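Local coordinates for protein DNA polymerase beta (Leishmania infantum, PDB 4P4P) that probably extends DNA strands by adding nucleotides from deoxyribonucleoside triphosphates, as a family X polymerase expected to serve base excision repair and other DNA repair pathways, at residues D198-R203 / T284-F289; R325-R330 / D347-K352. All blocks are in the same frame, centred on the assembly; numbering follows the deposited sequence.

How the interactions relate
The centre of interaction 1 lies about 8 Å from the centre of the chain, and the contact forms part of the polymerase site: its strand carries Asp198, which binds magnesium together with Asp196, their side chains about 4 Å apart, and its helix meets a nucleotide of chain B. Interaction 2 falls wholly within the thumb region, away from the annotated sites, though its nearest atom is still about 6 Å from the bound nucleic acid. The centres of interactions 1 and 2 are 24 Å apart. The nearest atoms of interactions 1 and 2 are about 10 Å apart, without touching. Along the chain, interaction 1 sets helix 282-290 against the palm strand, then interaction 2 pairs helix 321-331 with the short helix 347-350.

Interaction 1 (D198-R203 / T284-F289); sequences DAILSR and TAMLTF. With nucleotides of chain B.
Asp198 and Phe289 cross at about a right angle, the carboxylate plane turned 88° from the phenyl plane, and Asp198 OD1 comes within 3.8 Å of Phe289 CB. Aspartate suits this place because its short side chain holds a magnesium-binding carboxylate close to the strand backbone, beside Asp196. OD2 of Asp198 also faces the nucleotide, 3.3 Å from C5' of DT7 of chain B. That nucleotide and Ile200 both border the Phe289 ring at its edge: O4' of DT7 and Ile200 CD1 lie near the ring plane, the latter 4.3 Å from Phe289 CD2. With CG1 of Ile200 beside its own backbone N (chi1 -69°) and the chain extended beyond it, CD1 projects against the helix backbone and side chains. There it meets Ala285 CB and Met286 CG, each 4.1 Å from Ile200 CD1; the small Ala285 presents only a methyl, while Met286 reaches on to Leu182. Strand and helix run nearly antiparallel, 169° apart in direction. Arg275 touches Phe289 and forms a long, weak ion pair with Asp198 OD1. A magnesium-binding palm strand thus packs on the helix at the palm-to-thumb junction, in an aspartate-phenylalanine-arginine cluster resembling that linked to open-to-closed motion in polymerase beta.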
loop_
_atom_site.group_PDB
_atom_site.type_symbol
_atom_site.label_atom_id
_atom_site.label_comp_id
_atom_site.label_asym_id
_atom_site.label_seq_id
_atom_site.Cartn_x
_atom_site.Cartn_y
_atom_site.Cartn_z
ATOM N N ASP A 198 6.818 1.562 -2.934
ATOM C CA ASP A 198 5.430 1.833 -2.587
ATOM C C ASP A 198 4.931 2.982 -3.471
ATOM O O ASP A 198 5.228 4.155 -3.237
ATOM C CB ASP A 198 5.369 2.077 -1.068
ATOM C CG ASP A 198 4.255 2.998 -0.634
ATOM O OD1 ASP A 198 3.211 3.085 -1.310
ATOM O OD2 ASP A 198 4.427 3.618 0.438
ATOM N N ALA A 199 4.194 2.620 -4.518
ATOM C CA ALA A 199 3.877 3.557 -5.597
ATOM C C ALA A 199 2.411 3.974 -5.681
ATOM O O ALA A 199 1.506 3.171 -5.463
ATOM C CB ALA A 199 4.318 2.981 -6.937
ATOM N N ILE A 200 2.187 5.240 -6.017
ATOM C CA ILE A 200 0.845 5.710 -6.328
ATOM C C ILE A 200 0.694 5.963 -7.825
ATOM O O ILE A 200 1.490 6.670 -8.433
ATOM C CB ILE A 200 0.504 7.009 -5.566
ATOM C CG1 ILE A 200 0.358 6.729 -4.070
ATOM C CG2 ILE A 200 -0.775 7.621 -6.106
ATOM C CD1 ILE A 200 0.404 7.993 -3.226
ATOM N N LEU A 201 -0.327 5.362 -8.414
ATOM C CA LEU A 201 -0.674 5.623 -9.802
ATOM C C LEU A 201 -1.924 6.485 -9.813
ATOM O O LEU A 201 -2.915 6.162 -9.148
ATOM C CB LEU A 201 -0.938 4.308 -10.540
ATOM C CG LEU A 201 -1.392 4.419 -11.993
ATOM C CD1 LEU A 201 -0.291 5.008 -12.842
ATOM C CD2 LEU A 201 -1.826 3.065 -12.536
ATOM N N SER A 202 -1.879 7.588 -10.551
ATOM C CA SER A 202 -3.014 8.509 -10.585
ATOM C C SER A 202 -3.024 9.365 -11.840
ATOM O O SER A 202 -1.984 9.594 -12.461
ATOM C CB SER A 202 -2.994 9.413 -9.351
ATOM O OG SER A 202 -1.837 10.225 -9.345
ATOM N N ARG A 203 -4.208 9.833 -12.223
ATOM C CA ARG A 203 -4.316 10.766 -13.341
ATOM C C ARG A 203 -3.844 12.165 -12.941
ATOM O O ARG A 203 -4.051 12.605 -11.807
ATOM C CB ARG A 203 -5.734 10.767 -13.910
ATOM C CG ARG A 203 -6.046 9.482 -14.664
ATOM C CD ARG A 203 -7.522 9.352 -15.015
ATOM N NE ARG A 203 -7.926 10.294 -16.052
ATOM C CZ ARG A 203 -7.743 10.077 -17.348
ATOM N NH1 ARG A 203 -7.155 8.954 -17.751
ATOM N NH2 ARG A 203 -8.136 10.978 -18.240
ATOM N N THR A 284 -4.182 13.258 0.030
ATOM C CA THR A 284 -4.509 12.384 1.161
ATOM C C THR A 284 -3.842 10.999 1.057
ATOM O O THR A 284 -3.473 10.403 2.074
ATOM C CB THR A 284 -6.046 12.243 1.367
ATOM O OG1 THR A 284 -6.692 12.107 0.096
ATOM C CG2 THR A 284 -6.609 13.475 2.066
ATOM N N ALA A 285 -3.691 10.480 -0.162
ATOM C CA ALA A 285 -3.029 9.180 -0.374
ATOM C C ALA A 285 -1.513 9.286 -0.198
ATOM O O ALA A 285 -0.868 8.369 0.323
ATOM C CB ALA A 285 -3.358 8.621 -1.743
ATOM N N MET A 286 -0.951 10.411 -0.628
ATOM C CA MET A 286 0.457 10.694 -0.355
ATOM C C MET A 286 0.697 10.715 1.141
ATOM O O MET A 286 1.703 10.187 1.622
ATOM C CB MET A 286 0.899 12.025 -0.975
ATOM C CG MET A 286 1.217 11.946 -2.456
ATOM S SD MET A 286 1.377 13.592 -3.172
ATOM C CE MET A 286 2.802 14.210 -2.276
ATOM N N LEU A 287 -0.226 11.323 1.882
ATOM C CA LEU A 287 -0.087 11.356 3.332
ATOM C C LEU A 287 -0.099 9.936 3.862
ATOM O O LEU A 287 0.773 9.543 4.636
ATOM C CB LEU A 287 -1.218 12.155 3.991
ATOM C CG LEU A 287 -1.034 13.660 4.175
ATOM C CD1 LEU A 287 -2.369 14.298 4.540
ATOM C CD2 LEU A 287 0.008 13.928 5.247
ATOM N N THR A 288 -1.095 9.162 3.434
ATOM C CA THR A 288 -1.294 7.846 4.008
ATOM C C THR A 288 -0.116 6.936 3.671
ATOM O O THR A 288 0.390 6.208 4.527
ATOM C CB THR A 288 -2.615 7.193 3.512
ATOM O OG1 THR A 288 -3.740 7.950 3.993
ATOM C CG2 THR A 288 -2.729 5.759 4.029
ATOM N N PHE A 289 0.320 6.980 2.427
ATOM C CA PHE A 289 1.250 5.964 1.970
ATOM C C PHE A 289 2.710 6.374 2.149
ATOM O O PHE A 289 3.611 5.611 1.824
ATOM C CB PHE A 289 0.892 5.512 0.554
ATOM C CG PHE A 289 -0.482 4.902 0.471
ATOM C CD1 PHE A 289 -0.805 3.811 1.256
ATOM C CD2 PHE A 289 -1.452 5.433 -0.364
ATOM C CE1 PHE A 289 -2.070 3.253 1.210
ATOM C CE2 PHE A 289 -2.711 4.875 -0.418
ATOM C CZ PHE A 289 -3.021 3.781 0.373
ATOM P P DT B 7 3.740 -0.237 2.618
ATOM O OP1 DT B 7 2.850 -0.179 1.440
ATOM O OP2 DT B 7 5.207 -0.134 2.428
ATOM O "O5'" DT B 7 3.335 0.906 3.673
ATOM C "C5'" DT B 7 3.397 2.264 3.258
ATOM C "C4'" DT B 7 2.600 3.137 4.201
ATOM O "O4'" DT B 7 1.408 2.446 4.646
ATOM C "C3'" DT B 7 3.302 3.484 5.502
ATOM O "O3'" DT B 7 4.222 4.529 5.248
ATOM C "C2'" DT B 7 2.130 3.952 6.348
ATOM C "C1'" DT B 7 0.966 3.118 5.810
ATOM N N1 DT B 7 0.525 2.113 6.791
ATOM C C2 DT B 7 -0.658 2.341 7.430
ATOM O O2 DT B 7 -1.338 3.319 7.201
ATOM N N3 DT B 7 -1.006 1.371 8.332
ATOM C C4 DT B 7 -0.293 0.227 8.644
ATOM O O4 DT B 7 -0.694 -0.573 9.482
ATOM C C5 DT B 7 0.953 0.054 7.940
ATOM C C7 DT B 7 1.827 -1.145 8.208
ATOM C C6 DT B 7 1.299 1.000 7.058
#

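Interaction 2 (R325-R330 / D347-K352)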
loop_
_atom_site.group_PDB
_atom_site.type_symbol
_atom_site.label_atom_id
_atom_site.label_comp_id
_atom_site.label_asym_id
_atom_site.label_seq_id
_atom_site.Cartn_x
_atom_site.Cartn_y
_atom_site.Cartn_z
ATOM N N ARG A 325 -21.919 8.325 13.534
ATOM C CA ARG A 325 -22.513 6.994 13.706
ATOM C C ARG A 325 -23.756 6.854 12.845
ATOM O O ARG A 325 -23.977 5.805 12.226
ATOM C CB ARG A 325 -22.853 6.715 15.175
ATOM C CG ARG A 325 -21.638 6.517 16.070
ATOM C CD ARG A 325 -22.030 6.002 17.445
ATOM N NE ARG A 325 -22.942 6.918 18.124
ATOM C CZ ARG A 325 -22.558 7.843 18.986
ATOM N NH1 ARG A 325 -21.269 7.969 19.283
ATOM N NH2 ARG A 325 -23.449 8.644 19.559
ATOM N N ALA A 326 -24.563 7.902 12.781
ATOM C CA ALA A 326 -25.755 7.844 11.955
ATOM C C ALA A 326 -25.349 7.643 10.492
ATOM O O ALA A 326 -25.983 6.878 9.766
ATOM C CB ALA A 326 -26.594 9.107 12.129
ATOM N N LEU A 327 -24.279 8.320 10.071
ATOM C CA LEU A 327 -23.774 8.190 8.703
ATOM C C LEU A 327 -23.226 6.781 8.451
ATOM O O LEU A 327 -23.520 6.170 7.426
ATOM C CB LEU A 327 -22.703 9.256 8.411
ATOM C CG LEU A 327 -22.003 9.249 7.042
ATOM C CD1 LEU A 327 -22.981 9.517 5.895
ATOM C CD2 LEU A 327 -20.852 10.264 6.997
ATOM N N TYR A 328 -22.442 6.266 9.392
ATOM C CA TYR A 328 -21.889 4.925 9.262
ATOM C C TYR A 328 -22.995 3.875 9.153
ATOM O O TYR A 328 -22.849 2.892 8.423
ATOM C CB TYR A 328 -20.956 4.593 10.427
ATOM C CG TYR A 328 -20.136 3.331 10.214
ATOM C CD1 TYR A 328 -18.813 3.402 9.788
ATOM C CD2 TYR A 328 -20.684 2.070 10.434
ATOM C CE1 TYR A 328 -18.059 2.259 9.586
ATOM C CE2 TYR A 328 -19.935 0.915 10.234
ATOM C CZ TYR A 328 -18.621 1.017 9.809
ATOM O OH TYR A 328 -17.867 -0.121 9.607
ATOM N N GLU A 329 -24.093 4.083 9.877
ATOM C CA GLU A 329 -25.231 3.175 9.797
ATOM C C GLU A 329 -25.705 3.087 8.353
ATOM O O GLU A 329 -26.033 2.006 7.862
ATOM C CB GLU A 329 -26.390 3.653 10.682
ATOM C CG GLU A 329 -26.057 3.808 12.162
ATOM C CD GLU A 329 -26.055 2.492 12.911
ATOM O OE1 GLU A 329 -26.628 1.511 12.392
ATOM O OE2 GLU A 329 -25.481 2.439 14.020
ATOM N N ARG A 330 -25.739 4.229 7.672
ATOM C CA ARG A 330 -26.276 4.272 6.316
ATOM C C ARG A 330 -25.365 3.657 5.247
ATOM O O ARG A 330 -25.848 2.964 4.354
ATOM C CB ARG A 330 -26.667 5.703 5.923
ATOM C CG ARG A 330 -27.952 6.201 6.574
ATOM C CD ARG A 330 -28.403 7.543 5.997
ATOM N NE ARG A 330 -27.485 8.627 6.339
ATOM C CZ ARG A 330 -27.583 9.382 7.432
ATOM N NH1 ARG A 330 -28.565 9.172 8.299
ATOM N NH2 ARG A 330 -26.697 10.349 7.661
ATOM N N ASP A 347 -21.910 8.732 -2.314
ATOM C CA ASP A 347 -22.421 10.087 -2.411
ATOM C C ASP A 347 -22.520 10.794 -1.078
ATOM O O ASP A 347 -22.085 11.931 -0.949
ATOM C CB ASP A 347 -23.787 10.091 -3.080
ATOM C CG ASP A 347 -23.719 9.631 -4.493
ATOM O OD1 ASP A 347 -22.594 9.620 -5.037
ATOM O OD2 ASP A 347 -24.776 9.282 -5.058
ATOM N N GLU A 348 -23.091 10.128 -0.087
ATOM C CA GLU A 348 -23.370 10.808 1.165
ATOM C C GLU A 348 -22.091 11.123 1.926
ATOM O O GLU A 348 -22.041 12.075 2.695
ATOM C CB GLU A 348 -24.342 10.027 2.038
ATOM C CG GLU A 348 -24.758 10.833 3.260
ATOM C CD GLU A 348 -25.997 10.300 3.947
ATOM O OE1 GLU A 348 -26.541 9.269 3.483
ATOM O OE2 GLU A 348 -26.425 10.926 4.949
ATOM N N LEU A 349 -21.058 10.325 1.707
ATOM C CA LEU A 349 -19.761 10.616 2.302
ATOM C C LEU A 349 -19.066 11.690 1.466
ATOM O O LEU A 349 -18.436 12.586 2.016
ATOM C CB LEU A 349 -18.910 9.346 2.395
ATOM C CG LEU A 349 -17.521 9.467 3.013
ATOM C CD1 LEU A 349 -17.591 10.187 4.361
ATOM C CD2 LEU A 349 -16.927 8.069 3.158
ATOM N N GLU A 350 -19.214 11.617 0.142
ATOM C CA GLU A 350 -18.602 12.612 -0.755
ATOM C C GLU A 350 -19.079 14.029 -0.429
ATOM O O GLU A 350 -18.300 14.987 -0.508
ATOM C CB GLU A 350 -18.886 12.275 -2.228
ATOM C CG GLU A 350 -18.219 13.205 -3.264
ATOM C CD GLU A 350 -16.694 13.237 -3.139
ATOM O OE1 GLU A 350 -16.106 12.217 -2.747
ATOM O OE2 GLU A 350 -16.078 14.283 -3.428
ATOM N N ASP A 351 -20.351 14.153 -0.057
ATOM C CA ASP A 351 -20.938 15.439 0.323
ATOM C C ASP A 351 -20.188 16.091 1.485
ATOM O O ASP A 351 -20.240 17.305 1.665
ATOM C CB ASP A 351 -22.398 15.260 0.740
ATOM C CG ASP A 351 -23.303 14.921 -0.420
ATOM O OD1 ASP A 351 -22.931 15.216 -1.578
ATOM O OD2 ASP A 351 -24.393 14.363 -0.166
ATOM N N LYS A 352 -19.506 15.273 2.281
ATOM C CA LYS A 352 -18.784 15.770 3.446
ATOM C C LYS A 352 -17.343 16.132 3.114
ATOM O O LYS A 352 -16.585 16.545 3.993
ATOM C CB LYS A 352 -18.796 14.722 4.557
ATOM C CG LYS A 352 -20.190 14.134 4.859
ATOM C CD LYS A 352 -20.942 14.990 5.868
ATOM C CE LYS A 352 -22.351 14.477 6.119
ATOM N NZ LYS A 352 -23.132 14.463 4.845
#
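Leu327 and Glu348 each set CG anti to the backbone N (chi1 177° in Leu327), which sends both side chains across the gap between helices 321-331 and 347-350. They slide past each other in opposite directions, and Leu327 CD1 packs 3.4 Å from Glu348 CG. Thus the glutamate lends its methylenes to the apolar patch while its extended chain carries the carboxylate outward to Arg330. Leucine is apt here because its second branch serves another neighbour: Leu327 CD2 lies 4.2 Å from Leu349 CD1, the two side chains crossing at about a right angle, and Phe316 lies against Leu349 from strand 314-317. Arg330, bent at chi3, turns its guanidinium within 7° of parallel with the carboxylate, but the planes are offset. Arg330 NE, at 2.9 Å, and Arg330 NH2, at 2.8 Å, share Glu348 OE2, which stands off the guanidinium plane; both N-H...O angles are bent to 119°, giving a salt bridge with two weak hydrogen bonds. On the opposite side Ala326 O, one turn back, lies 3.7 Å above the centre of the Arg330 guanidinium. A partly exposed salt bridge, its charges probably moderated by solvent, thus joins the two helices beside the buried Leu327-Leu349 contact.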